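Local coordinates for glutathione s-transferase S2 (PDB 5H5L), which binds glutathione and, as a sigma-class glutathione transferase also named prostaglandin D synthase, probably conjugates the thiol to electrophilic substrates, at residues A68-L71 / G72-G76; G79-E82 / W83-L86; T94-D97 / F98-S101; F128-N131 / K132-D135; N134-I137 / K138-G142. All coordinates share one frame; numbering follows the deposited sequence.

Interaction 1. Residues A68-L71 / G72-G76; sequences ARYL and GKKAG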
loop_
_atom_site.group_PDB
_atom_site.type_symbol
_atom_site.label_atom_id
_atom_site.label_comp_id
_atom_site.label_asym_id
_atom_site.label_seq_id
_atom_site.Cartn_x
_atom_site.Cartn_y
_atom_site.Cartn_z
ATOM N N ALA B 68 0.992 5.711 9.256
ATOM C CA ALA B 68 0.712 7.118 8.959
ATOM C C ALA B 68 -0.786 7.411 8.965
ATOM O O ALA B 68 -1.226 8.447 9.497
ATOM C CB ALA B 68 1.337 7.478 7.616
ATOM N N ARG B 69 -1.592 6.502 8.384
ATOM C CA ARG B 69 -3.040 6.675 8.344
ATOM C C ARG B 69 -3.619 6.642 9.754
ATOM O O ARG B 69 -4.500 7.435 10.095
ATOM C CB ARG B 69 -3.677 5.578 7.469
ATOM C CG ARG B 69 -5.217 5.724 7.266
ATOM C CD ARG B 69 -5.853 4.532 6.454
ATOM N NE ARG B 69 -5.258 4.467 5.111
ATOM C CZ ARG B 69 -4.354 3.578 4.731
ATOM N NH1 ARG B 69 -3.939 2.624 5.570
ATOM N NH2 ARG B 69 -3.844 3.647 3.509
ATOM N N TYR B 70 -3.148 5.695 10.566
ATOM C CA TYR B 70 -3.572 5.581 11.954
ATOM C C TYR B 70 -3.289 6.872 12.721
ATOM O O TYR B 70 -4.197 7.467 13.316
ATOM C CB TYR B 70 -2.839 4.395 12.595
ATOM C CG TYR B 70 -2.973 4.283 14.102
ATOM C CD1 TYR B 70 -4.167 3.861 14.677
ATOM C CD2 TYR B 70 -1.907 4.572 14.952
ATOM C CE1 TYR B 70 -4.303 3.726 16.042
ATOM C CE2 TYR B 70 -2.048 4.443 16.334
ATOM C CZ TYR B 70 -3.249 4.009 16.860
ATOM O OH TYR B 70 -3.451 3.837 18.195
ATOM N N LEU B 71 -2.041 7.345 12.677
ATOM C CA LEU B 71 -1.725 8.639 13.295
ATOM C C LEU B 71 -2.493 9.786 12.652
ATOM O O LEU B 71 -2.929 10.716 13.344
ATOM C CB LEU B 71 -0.244 8.886 13.226
ATOM C CG LEU B 71 0.553 7.772 13.882
ATOM C CD1 LEU B 71 2.005 7.989 13.646
ATOM C CD2 LEU B 71 0.270 7.725 15.365
ATOM N N GLY B 72 -2.760 9.700 11.358
ATOM C CA GLY B 72 -3.571 10.724 10.719
ATOM C C GLY B 72 -4.957 10.793 11.312
ATOM O O GLY B 72 -5.495 11.887 11.520
ATOM N N LYS B 73 -5.569 9.629 11.561
ATOM C CA LYS B 73 -6.863 9.609 12.239
ATOM C C LYS B 73 -6.743 10.250 13.608
ATOM O O LYS B 73 -7.584 11.054 14.001
ATOM C CB LYS B 73 -7.394 8.187 12.437
ATOM C CG LYS B 73 -7.861 7.440 11.208
ATOM C CD LYS B 73 -9.200 7.938 10.763
ATOM C CE LYS B 73 -9.604 7.259 9.447
ATOM N NZ LYS B 73 -10.856 7.866 8.882
ATOM N N LYS B 74 -5.707 9.878 14.361
ATOM C CA LYS B 74 -5.523 10.457 15.683
ATOM C C LYS B 74 -5.323 11.957 15.601
ATOM O O LYS B 74 -5.717 12.677 16.523
ATOM C CB LYS B 74 -4.335 9.818 16.403
ATOM C CG LYS B 74 -4.536 8.330 16.725
ATOM C CD LYS B 74 -3.846 7.840 17.957
ATOM C CE LYS B 74 -4.878 7.565 19.046
ATOM N NZ LYS B 74 -5.552 6.239 18.889
ATOM N N ALA B 75 -4.745 12.445 14.502
ATOM C CA ALA B 75 -4.388 13.857 14.349
ATOM C C ALA B 75 -5.510 14.696 13.777
ATOM O O ALA B 75 -5.350 15.910 13.654
ATOM C CB ALA B 75 -3.158 14.005 13.464
ATOM N N GLY B 76 -6.626 14.090 13.406
ATOM C CA GLY B 76 -7.639 14.808 12.653
ATOM C C GLY B 76 -7.243 15.179 11.240
ATOM O O GLY B 76 -7.743 16.180 10.705
#
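Tyr70 and Lys74, one helical turn apart, run side by side and point the same way, an i to i+4 pairing on the last turns of helix 64-75. The contact between them is partly apolar: Lys74 CD lies 4.0 Å from Tyr70 CZ. With Tyr70 CG anti to the backbone N (chi1 170°) and the lysine chain bent at its second, third and fourth torsions, Lys74 NZ is carried obliquely past the ring to 3.3 Å from Tyr70 OH. The ammonium has its salt bridge elsewhere, with Glu82 of the second subunit, a residue that also packs on Tyr70.

Backbone hydrogen bonds make up the second group. Gly72 N donates to Ala68 O at 2.7 Å, Lys73 N to Arg69 O at 2.8 Å and Lys74 N to Tyr70 O at 3.0 Å, followed by Ala75 N to Leu71 O at 2.8 Å, the most bent of the four at 131°. The helix then closes in a Schellman motif, where Gly76 takes a positive phi of 68° and two bonds lead back into the last turn; one of them is Gly76 N to Lys73 O at 3.2 Å.

The remaining side chains fan out to different neighbours. Leu71 packs on Met21 and Leu25 of helix 15-25, and Ala68 on Trp151 and Tyr155 of helix 151-164. Arg69 NE and Lys73 NZ form salt bridges with Asp89 and Asp85 of helix 82-106, tying this helix of the thioredoxin-like domain to the helical domain, while Arg69 NH1 reaches Asp89 of the second subunit.

Interaction 2. Residues G79-E82 / W83-L86; sequences GSNE and WEDL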
loop_
_atom_site.group_PDB
_atom_site.type_symbol
_atom_site.label_atom_id
_atom_site.label_comp_id
_atom_site.label_asym_id
_atom_site.label_seq_id
_atom_site.Cartn_x
_atom_site.Cartn_y
_atom_site.Cartn_z
ATOM N N GLY B 79 -10.151 11.583 6.450
ATOM C CA GLY B 79 -11.349 12.039 5.772
ATOM C C GLY B 79 -12.543 12.212 6.727
ATOM O O GLY B 79 -12.623 11.564 7.764
ATOM N N SER B 80 -13.496 13.065 6.326
ATOM C CA SER B 80 -14.762 13.206 7.050
ATOM C C SER B 80 -15.750 12.073 6.780
ATOM O O SER B 80 -16.732 11.949 7.519
ATOM C CB SER B 80 -15.421 14.531 6.687
ATOM O OG SER B 80 -14.543 15.610 6.941
ATOM N N ASN B 81 -15.534 11.271 5.737
ATOM C CA ASN B 81 -16.374 10.114 5.418
ATOM C C ASN B 81 -15.527 9.111 4.644
ATOM O O ASN B 81 -14.331 9.323 4.453
ATOM C CB ASN B 81 -17.609 10.523 4.615
ATOM C CG ASN B 81 -17.281 11.363 3.423
ATOM O OD1 ASN B 81 -16.406 11.034 2.632
ATOM N ND2 ASN B 81 -17.960 12.485 3.297
ATOM N N GLU B 82 -16.136 7.992 4.223
ATOM C CA GLU B 82 -15.342 6.962 3.552
ATOM C C GLU B 82 -14.812 7.457 2.218
ATOM O O GLU B 82 -13.706 7.079 1.814
ATOM C CB GLU B 82 -16.136 5.678 3.310
ATOM C CG GLU B 82 -16.823 5.101 4.502
ATOM C CD GLU B 82 -18.202 5.681 4.628
ATOM O OE1 GLU B 82 -18.290 6.780 5.206
ATOM O OE2 GLU B 82 -19.167 5.082 4.076
ATOM N N TRP B 83 -15.608 8.259 1.495
ATOM C CA TRP B 83 -15.169 8.751 0.193
ATOM C C TRP B 83 -13.954 9.644 0.344
ATOM O O TRP B 83 -13.000 9.553 -0.437
ATOM C CB TRP B 83 -16.292 9.509 -0.512
ATOM C CG TRP B 83 -15.870 10.009 -1.841
ATOM C CD1 TRP B 83 -15.440 11.255 -2.142
ATOM C CD2 TRP B 83 -15.796 9.250 -3.063
ATOM N NE1 TRP B 83 -15.101 11.330 -3.465
ATOM C CE2 TRP B 83 -15.311 10.108 -4.050
ATOM C CE3 TRP B 83 -16.099 7.930 -3.402
ATOM C CZ2 TRP B 83 -15.130 9.704 -5.375
ATOM C CZ3 TRP B 83 -15.920 7.523 -4.715
ATOM C CH2 TRP B 83 -15.439 8.416 -5.687
ATOM N N GLU B 84 -13.963 10.506 1.357
ATOM C CA GLU B 84 -12.819 11.380 1.572
ATOM C C GLU B 84 -11.574 10.574 1.926
ATOM O O GLU B 84 -10.479 10.875 1.432
ATOM C CB GLU B 84 -13.133 12.422 2.651
ATOM C CG GLU B 84 -14.029 13.505 2.139
ATOM C CD GLU B 84 -14.049 14.715 3.029
ATOM O OE1 GLU B 84 -13.449 14.680 4.129
ATOM O OE2 GLU B 84 -14.662 15.707 2.592
ATOM N N ASP B 85 -11.715 9.523 2.749
ATOM C CA ASP B 85 -10.554 8.665 3.002
ATOM C C ASP B 85 -10.100 7.944 1.737
ATOM O O ASP B 85 -8.902 7.733 1.535
ATOM C CB ASP B 85 -10.853 7.641 4.100
ATOM C CG ASP B 85 -10.724 8.237 5.491
ATOM O OD1 ASP B 85 -9.781 9.025 5.732
ATOM O OD2 ASP B 85 -11.561 7.917 6.345
ATOM N N LEU B 86 -11.042 7.523 0.890
ATOM C CA LEU B 86 -10.653 6.908 -0.375
ATOM C C LEU B 86 -9.807 7.873 -1.205
ATOM O O LEU B 86 -8.830 7.472 -1.836
ATOM C CB LEU B 86 -11.870 6.479 -1.170
ATOM C CG LEU B 86 -11.635 5.797 -2.516
ATOM C CD1 LEU B 86 -10.798 4.529 -2.387
ATOM C CD2 LEU B 86 -12.989 5.478 -3.180
#
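Asn81 caps helix 82-106 at its N-terminus: its OD1 accepts from Glu84 N at 2.8 Å, the donor lying nearly along the C=O axis. Asn81 CG sits between the backbone N and the carbonyl carbon (chi1 51°), a position that folds the amide oxygen back over the first turn. Its main-chain oxygen is used as well, since Asp85 N donates to Asn81 O at 3.1 Å, and the helical pattern continues with Leu86 N to Glu82 O at 2.9 Å.

Two carboxylates of the first turn answer the N-H groups of the approaching loop. Glu84 OE1 takes Ser80 N at 2.7 Å in a nearly straight bond of 167°, on the anti side and out of the carboxylate plane, and Ser80 OG adds a weak bond to the same oxygen. Lys148 also forms a salt bridge to Glu84 OE1. Asp85 OD1 receives Gly79 N at 2.7 Å from above its carboxylate plane, its other oxygen going to Lys73. Gly79 CA lies 3.6 Å from Glu84 CB, bringing the loop backbone close against the first turn.

The loop thus joins helix 64-75 to the start of helix 82-106. At the dimer interface, Glu82 bridges to Lys74 of the second subunit, while Trp83 packs on Val61 and Leu86 on Tyr70 of that chain.

Interaction 3. Residues T94-D97 / F98-S101; sequences TFND and FRSS. With GSH (glutathione), chain C.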
loop_
_atom_site.group_PDB
_atom_site.type_symbol
_atom_site.label_atom_id
_atom_site.label_comp_id
_atom_site.label_asym_id
_atom_site.label_seq_id
_atom_site.Cartn_x
_atom_site.Cartn_y
_atom_site.Cartn_z
ATOM N N THR B 94 -0.918 5.240 -5.081
ATOM C CA THR B 94 -0.314 5.579 -6.358
ATOM C C THR B 94 1.098 6.115 -6.163
ATOM O O THR B 94 2.016 5.731 -6.891
ATOM C CB THR B 94 -1.219 6.575 -7.081
ATOM O OG1 THR B 94 -2.425 5.877 -7.419
ATOM C CG2 THR B 94 -0.581 7.096 -8.349
ATOM N N PHE B 95 1.293 6.997 -5.182
ATOM C CA PHE B 95 2.631 7.462 -4.842
ATOM C C PHE B 95 3.536 6.282 -4.498
ATOM O O PHE B 95 4.713 6.252 -4.871
ATOM C CB PHE B 95 2.561 8.438 -3.668
ATOM C CG PHE B 95 3.882 8.939 -3.216
ATOM C CD1 PHE B 95 4.675 9.681 -4.056
ATOM C CD2 PHE B 95 4.317 8.704 -1.923
ATOM C CE1 PHE B 95 5.876 10.148 -3.633
ATOM C CE2 PHE B 95 5.548 9.180 -1.483
ATOM C CZ PHE B 95 6.319 9.903 -2.321
ATOM N N ASN B 96 2.999 5.282 -3.804
ATOM C CA ASN B 96 3.857 4.155 -3.436
ATOM C C ASN B 96 4.193 3.304 -4.658
ATOM O O ASN B 96 5.302 2.782 -4.738
ATOM C CB ASN B 96 3.210 3.327 -2.332
ATOM C CG ASN B 96 3.268 4.034 -0.957
ATOM O OD1 ASN B 96 4.122 4.878 -0.707
ATOM N ND2 ASN B 96 2.358 3.687 -0.086
ATOM N N ASP B 97 3.287 3.216 -5.642
ATOM C CA ASP B 97 3.620 2.585 -6.910
ATOM C C ASP B 97 4.766 3.333 -7.576
ATOM O O ASP B 97 5.719 2.723 -8.066
ATOM C CB ASP B 97 2.418 2.586 -7.849
ATOM C CG ASP B 97 1.395 1.540 -7.521
ATOM O OD1 ASP B 97 1.703 0.595 -6.764
ATOM O OD2 ASP B 97 0.262 1.671 -8.042
ATOM N N PHE B 98 4.693 4.666 -7.586
ATOM C CA PHE B 98 5.795 5.472 -8.116
ATOM C C PHE B 98 7.086 5.143 -7.407
ATOM O O PHE B 98 8.114 4.871 -8.042
ATOM C CB PHE B 98 5.527 6.959 -7.954
ATOM C CG PHE B 98 6.776 7.806 -8.056
ATOM C CD1 PHE B 98 7.413 7.973 -9.277
ATOM C CD2 PHE B 98 7.324 8.401 -6.948
ATOM C CE1 PHE B 98 8.567 8.753 -9.382
ATOM C CE2 PHE B 98 8.466 9.175 -7.042
ATOM C CZ PHE B 98 9.093 9.345 -8.274
ATOM N N ARG B 99 7.061 5.156 -6.074
ATOM C CA ARG B 99 8.353 5.063 -5.413
ATOM C C ARG B 99 8.937 3.667 -5.494
ATOM O O ARG B 99 10.140 3.505 -5.251
ATOM C CB ARG B 99 8.275 5.580 -3.983
ATOM C CG ARG B 99 7.724 4.712 -2.975
ATOM C CD ARG B 99 7.806 5.459 -1.612
ATOM N NE ARG B 99 6.892 4.862 -0.634
ATOM C CZ ARG B 99 7.089 3.671 -0.081
ATOM N NH1 ARG B 99 8.171 2.972 -0.411
ATOM N NH2 ARG B 99 6.208 3.171 0.788
ATOM N N SER B 100 8.148 2.684 -5.924
ATOM C CA SER B 100 8.710 1.386 -6.254
ATOM C C SER B 100 9.793 1.509 -7.309
ATOM O O SER B 100 10.785 0.772 -7.262
ATOM C CB SER B 100 7.623 0.457 -6.731
ATOM O OG SER B 100 8.204 -0.653 -7.354
ATOM N N SER B 101 9.623 2.441 -8.252
ATOM C CA SER B 101 10.643 2.709 -9.259
ATOM C C SER B 101 11.924 3.207 -8.614
ATOM O O SER B 101 13.033 2.822 -9.009
ATOM C CB SER B 101 10.114 3.718 -10.278
ATOM O OG SER B 101 9.631 3.026 -11.398
HETATM N N1 GSH C . -0.959 -0.770 -6.742
HETATM C CA1 GSH C . -1.841 -1.079 -7.857
HETATM C C1 GSH C . -3.133 -1.723 -7.359
HETATM O O11 GSH C . -4.236 -1.600 -7.974
HETATM O O12 GSH C . -3.029 -2.430 -6.321
HETATM C CB1 GSH C . -1.144 -2.150 -8.740
HETATM C CG1 GSH C . -1.929 -2.232 -10.038
HETATM C CD1 GSH C . -1.159 -3.121 -11.046
HETATM O OE1 GSH C . -0.069 -3.520 -10.832
HETATM N N2 GSH C . -1.911 -3.426 -12.253
HETATM C CA2 GSH C . -1.393 -4.268 -13.310
HETATM C C2 GSH C . -1.560 -3.566 -14.655
HETATM O O2 GSH C . -2.419 -2.774 -14.846
HETATM C CB2 GSH C . -2.286 -5.486 -13.393
HETATM S SG2 GSH C . -2.433 -6.420 -11.854
HETATM N N3 GSH C . -0.663 -3.986 -15.716
HETATM C CA3 GSH C . -0.786 -3.452 -17.057
HETATM C C3 GSH C . 0.224 -2.358 -17.296
HETATM O O31 GSH C . 0.299 -1.907 -18.463
HETATM O O32 GSH C . 0.948 -1.933 -16.357
#
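Asp97 meets the amino group of glutathione with both carboxylate oxygens: GSH N1 donates to Asp97 OD1 and to Asp97 OD2, each at 3.0 Å. The same glutathione is also hydrogen-bonded by Trp39, Lys43, Gln50, Val51, Gln63 and Ser64 of the second subunit. Asp97 therefore reaches across the dimer interface to a site built on its neighbour. Gln63 of the second subunit links the two, bonding Asp97 OD2 through its NE2 and glutathione through its OE1.

On another side of the same helix, Asn96 and Arg99 lie alongside each other, pointing the same way, with amide and guanidinium planes 75° apart. Asn96 OD1 takes two weak, strongly bent bonds, from Arg99 NE at 2.8 Å and Arg99 NH2 at 3.1 Å. The arginine gets there because its CG lies between the backbone N and the carbonyl carbon (chi1 79°), with the chain then extended to NE. Outside the pair, Thr65 receives Asn96 ND2 and Tyr155 receives Arg99 NH2; Arg99 itself touches the other glutathione.

On the buried side of the helix, Phe95 CE1 touches Phe98 CD2 at 4.0 Å, the two rings crossing obliquely. The carbonyl oxygen of Phe95 stands at the edge of the Phe98 ring, near its plane, while also accepting from Arg99 N at 2.9 Å. Phe156 meets Phe95 edge-to-face.

Two carboxylate oxygens on one amino group would probably favour its protonated, positively charged form, and the glutathione site of one subunit is completed by a carboxylate of the other.

Interaction 4. Residues F128-N131 / K132-D135; sequences FYFN and KFND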
loop_
_atom_site.group_PDB
_atom_site.type_symbol
_atom_site.label_atom_id
_atom_site.label_comp_id
_atom_site.label_asym_id
_atom_site.label_seq_id
_atom_site.Cartn_x
_atom_site.Cartn_y
_atom_site.Cartn_z
ATOM N N PHE B 128 5.757 11.344 -15.765
ATOM C CA PHE B 128 4.454 10.694 -15.861
ATOM C C PHE B 128 3.668 10.895 -14.572
ATOM O O PHE B 128 2.550 11.431 -14.580
ATOM C CB PHE B 128 4.617 9.207 -16.179
ATOM C CG PHE B 128 3.316 8.454 -16.211
ATOM C CD1 PHE B 128 2.582 8.376 -17.373
ATOM C CD2 PHE B 128 2.803 7.877 -15.059
ATOM C CE1 PHE B 128 1.375 7.702 -17.406
ATOM C CE2 PHE B 128 1.600 7.204 -15.082
ATOM C CZ PHE B 128 0.884 7.122 -16.257
ATOM N N TYR B 129 4.260 10.511 -13.438
ATOM C CA TYR B 129 3.556 10.638 -12.160
ATOM C C TYR B 129 3.465 12.084 -11.711
ATOM O O TYR B 129 2.406 12.535 -11.264
ATOM C CB TYR B 129 4.244 9.807 -11.061
ATOM C CG TYR B 129 3.956 8.334 -11.204
ATOM C CD1 TYR B 129 2.796 7.771 -10.695
ATOM C CD2 TYR B 129 4.828 7.516 -11.868
ATOM C CE1 TYR B 129 2.536 6.414 -10.853
ATOM C CE2 TYR B 129 4.573 6.180 -12.042
ATOM C CZ TYR B 129 3.438 5.626 -11.524
ATOM O OH TYR B 129 3.201 4.289 -11.725
ATOM N N PHE B 130 4.562 12.836 -11.805
ATOM C CA PHE B 130 4.539 14.148 -11.166
ATOM C C PHE B 130 3.679 15.158 -11.915
ATOM O O PHE B 130 3.136 16.062 -11.274
ATOM C CB PHE B 130 5.939 14.685 -10.991
ATOM C CG PHE B 130 6.679 14.058 -9.846
ATOM C CD1 PHE B 130 6.403 12.753 -9.447
ATOM C CD2 PHE B 130 7.638 14.769 -9.171
ATOM C CE1 PHE B 130 7.082 12.177 -8.391
ATOM C CE2 PHE B 130 8.345 14.203 -8.123
ATOM C CZ PHE B 130 8.067 12.920 -7.722
ATOM N N ASN B 131 3.557 15.060 -13.247
ATOM C CA ASN B 131 2.620 15.954 -13.939
ATOM C C ASN B 131 1.195 15.689 -13.451
ATOM O O ASN B 131 0.423 16.620 -13.200
ATOM C CB ASN B 131 2.691 15.778 -15.458
ATOM C CG ASN B 131 3.872 16.507 -16.109
ATOM O OD1 ASN B 131 4.249 17.599 -15.714
ATOM N ND2 ASN B 131 4.428 15.895 -17.124
ATOM N N LYS B 132 0.835 14.411 -13.276
ATOM C CA LYS B 132 -0.502 14.104 -12.776
ATOM C C LYS B 132 -0.684 14.568 -11.333
ATOM O O LYS B 132 -1.733 15.123 -10.990
ATOM C CB LYS B 132 -0.774 12.611 -12.910
ATOM C CG LYS B 132 -1.146 12.207 -14.353
ATOM C CD LYS B 132 -0.730 10.775 -14.631
ATOM C CE LYS B 132 -1.085 10.346 -16.036
ATOM N NZ LYS B 132 -2.570 10.237 -16.249
ATOM N N PHE B 133 0.309 14.314 -10.463
ATOM C CA PHE B 133 0.240 14.797 -9.084
ATOM C C PHE B 133 0.101 16.311 -9.071
ATOM O O PHE B 133 -0.702 16.883 -8.318
ATOM C CB PHE B 133 1.508 14.421 -8.299
ATOM C CG PHE B 133 1.722 12.940 -8.079
ATOM C CD1 PHE B 133 0.709 12.006 -8.234
ATOM C CD2 PHE B 133 2.975 12.491 -7.701
ATOM C CE1 PHE B 133 0.951 10.662 -8.016
ATOM C CE2 PHE B 133 3.218 11.152 -7.520
ATOM C CZ PHE B 133 2.195 10.246 -7.662
ATOM N N ASN B 134 0.932 16.975 -9.872
ATOM C CA ASN B 134 0.899 18.436 -9.976
ATOM C C ASN B 134 -0.496 18.932 -10.379
ATOM O O ASN B 134 -1.073 19.804 -9.724
ATOM C CB ASN B 134 1.967 18.861 -10.986
ATOM C CG ASN B 134 2.396 20.313 -10.833
ATOM O OD1 ASN B 134 2.542 20.852 -9.736
ATOM N ND2 ASN B 134 2.614 20.946 -11.952
ATOM N N ASP B 135 -1.065 18.348 -11.433
ATOM C CA ASP B 135 -2.404 18.712 -11.893
ATOM C C ASP B 135 -3.451 18.372 -10.837
ATOM O O ASP B 135 -4.393 19.137 -10.599
ATOM C CB ASP B 135 -2.651 17.979 -13.225
ATOM C CG ASP B 135 -4.110 18.018 -13.722
ATOM O OD1 ASP B 135 -4.461 18.953 -14.470
ATOM O OD2 ASP B 135 -4.884 17.064 -13.446
HETATM O O HOH W 1 2.582 19.632 -14.632
#
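Lys132 CG is anti to its carbonyl carbon (chi1 -78°), and the chain stays extended until a bend at its end; Phe128 CG is anti to its backbone N (chi1 177°). Together these settings lay Lys132 CE over one face of the Phe128 ring, a CH-pi contact with CE 4.1 Å from the centroid and displaced toward the rim. On the way, Lys132 CD passes 3.3 Å from Phe128 O. The ammonium goes on to the second subunit, donating to Pro47 O and forming a cation-pi contact with Tyr48 of that chain.

Phe133 meets two aromatic residues of the preceding turn along the CD2-CE2 side of its ring. Its CE2 packs on Tyr129 CB at 3.9 Å, while its ring meets that of Phe130 obliquely, with CD2 3.9 Å from Phe130 CD1 and the planes at 35°. Tyr129 O sits over one face of the Phe133 ring and accepts from Phe133 N at 2.9 Å in a nearly straight bond.

A water joins the two asparagines on the outer side: it donates to Asn131 OD1 at 2.8 Å and accepts from Asn134 ND2 at 3.0 Å. Asn134 OD1 is taken by the backbone N-H groups of His176 and Ile177.

Helix 111-139 is thus divided in its chemistry: Tyr129 and Phe133 pack on helix 82-106, Phe130 and Phe133 also reach Ile177 of helix 175-185, and the aliphatic part of Lys132 rests on a ring while its ammonium is satisfied by the second subunit.

Interaction 5. Residues N134-I137 / K138-G142; sequences NDHI and KNNGG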
loop_
_atom_site.group_PDB
_atom_site.type_symbol
_atom_site.label_atom_id
_atom_site.label_comp_id
_atom_site.label_asym_id
_atom_site.label_seq_id
_atom_site.Cartn_x
_atom_site.Cartn_y
_atom_site.Cartn_z
ATOM N N ASN B 134 0.932 16.975 -9.872
ATOM C CA ASN B 134 0.899 18.436 -9.976
ATOM C C ASN B 134 -0.496 18.932 -10.379
ATOM O O ASN B 134 -1.073 19.804 -9.724
ATOM C CB ASN B 134 1.967 18.861 -10.986
ATOM C CG ASN B 134 2.396 20.313 -10.833
ATOM O OD1 ASN B 134 2.542 20.852 -9.736
ATOM N ND2 ASN B 134 2.614 20.946 -11.952
ATOM N N ASP B 135 -1.065 18.348 -11.433
ATOM C CA ASP B 135 -2.404 18.712 -11.893
ATOM C C ASP B 135 -3.451 18.372 -10.837
ATOM O O ASP B 135 -4.393 19.137 -10.599
ATOM C CB ASP B 135 -2.651 17.979 -13.225
ATOM C CG ASP B 135 -4.110 18.018 -13.722
ATOM O OD1 ASP B 135 -4.461 18.953 -14.470
ATOM O OD2 ASP B 135 -4.884 17.064 -13.446
ATOM N N HIS B 136 -3.270 17.250 -10.145
ATOM C CA HIS B 136 -4.243 16.852 -9.130
ATOM C C HIS B 136 -4.235 17.820 -7.968
ATOM O O HIS B 136 -5.296 18.240 -7.497
ATOM C CB HIS B 136 -3.929 15.432 -8.665
ATOM C CG HIS B 136 -4.917 14.877 -7.705
ATOM N ND1 HIS B 136 -6.042 14.203 -8.111
ATOM C CD2 HIS B 136 -4.930 14.861 -6.349
ATOM C CE1 HIS B 136 -6.713 13.795 -7.046
ATOM N NE2 HIS B 136 -6.053 14.169 -5.963
ATOM N N ILE B 137 -3.047 18.196 -7.489
ATOM C CA ILE B 137 -2.968 19.148 -6.389
ATOM C C ILE B 137 -3.550 20.499 -6.806
ATOM O O ILE B 137 -4.316 21.114 -6.061
ATOM C CB ILE B 137 -1.519 19.283 -5.904
ATOM C CG1 ILE B 137 -1.044 17.968 -5.225
ATOM C CG2 ILE B 137 -1.374 20.443 -4.936
ATOM C CD1 ILE B 137 0.419 17.980 -5.019
ATOM N N LYS B 138 -3.204 20.972 -8.000
ATOM C CA LYS B 138 -3.801 22.211 -8.526
ATOM C C LYS B 138 -5.322 22.184 -8.470
ATOM O O LYS B 138 -5.955 23.176 -8.093
ATOM C CB LYS B 138 -3.342 22.428 -9.972
ATOM C CG LYS B 138 -4.138 23.491 -10.791
ATOM C CD LYS B 138 -3.574 23.585 -12.214
ATOM C CE LYS B 138 -3.872 24.912 -12.909
ATOM N NZ LYS B 138 -3.035 25.104 -14.148
ATOM N N ASN B 139 -5.928 21.079 -8.893
ATOM C CA ASN B 139 -7.384 20.972 -8.999
ATOM C C ASN B 139 -8.070 20.469 -7.736
ATOM O O ASN B 139 -9.299 20.375 -7.716
ATOM C CB ASN B 139 -7.759 20.065 -10.176
ATOM C CG ASN B 139 -7.483 20.723 -11.514
ATOM O OD1 ASN B 139 -8.193 21.640 -11.914
ATOM N ND2 ASN B 139 -6.440 20.270 -12.203
ATOM N N ASN B 140 -7.325 20.205 -6.679
ATOM C CA ASN B 140 -7.863 19.748 -5.403
ATOM C C ASN B 140 -7.525 20.702 -4.272
ATOM O O ASN B 140 -7.259 20.261 -3.148
ATOM C CB ASN B 140 -7.329 18.359 -5.051
ATOM C CG ASN B 140 -8.107 17.253 -5.719
ATOM O OD1 ASN B 140 -8.950 16.608 -5.096
ATOM N ND2 ASN B 140 -7.832 17.029 -7.002
ATOM N N GLY B 141 -7.463 22.000 -4.565
ATOM C CA GLY B 141 -7.296 23.000 -3.540
ATOM C C GLY B 141 -5.911 23.182 -2.988
ATOM O O GLY B 141 -5.760 23.789 -1.934
ATOM N N GLY B 142 -4.882 22.708 -3.666
ATOM C CA GLY B 142 -3.550 22.823 -3.138
ATOM C C GLY B 142 -3.149 21.706 -2.196
ATOM O O GLY B 142 -2.186 21.867 -1.435
HETATM O O HOH W 2 -6.295 21.606 -14.659
#
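Helix 111-139 unwinds here through a carbonyl shared by two donors, Ile137 O, which accepts from Gly142 N at 2.9 Å and from Asn140 N at 3.2 Å on opposite faces of its plane, while Gly141 and Gly142 both take positive phi. The backbone angles of Gly142 are ones that suit glycine.

Two asparagine side chains turn back to the last turn. Asn139 ND2 donates to Asp135 O at 2.8 Å from above the carbonyl plane, opposite the regular helical bond from Asn139 N, and a water connects the same ND2 to Asp135 OD1. Asn140 ND2 bonds His136 O at 2.9 Å. That nitrogen also lies 3.4 Å above the plane of the His136 ring, over its centre, with amide and ring stacked at 22°. His136 CG, anti to the backbone N (chi1 -176°), brings the ring beneath the amide. The ring's NE2 makes a weak bond to Leu144 O.

Ile137 faces the interior, its CG2 3.5 Å from Gly142 C. This side of the helix end packs against helix 175-185, with Ile137 on His176, Ile177 and Leu180, and the chain then leaves through the loop at Leu144.

The five contacts follow one another along the chain, from helix 64-75 of the thioredoxin-like domain (interaction 1) into the helical domain. Interaction 2 runs from the preceding loop into the start of helix 82-106, and interaction 3 lies farther along it, their centres about 22 Å apart; interactions 4 and 5 share helix 111-139 and the residues Asn134 and Asp135. Interactions 1 and 2, with centres about 13 Å apart, touch through the Lys73-Asp85 salt bridge. Interactions 3 and 4 meet where Phe98 CZ comes within 3.5 Å of Phe130 CE1. Interactions 1 to 4 touch the second subunit, and interaction 3 alone among the five also meets glutathione, whereas interaction 5 closes a helix away from that interface.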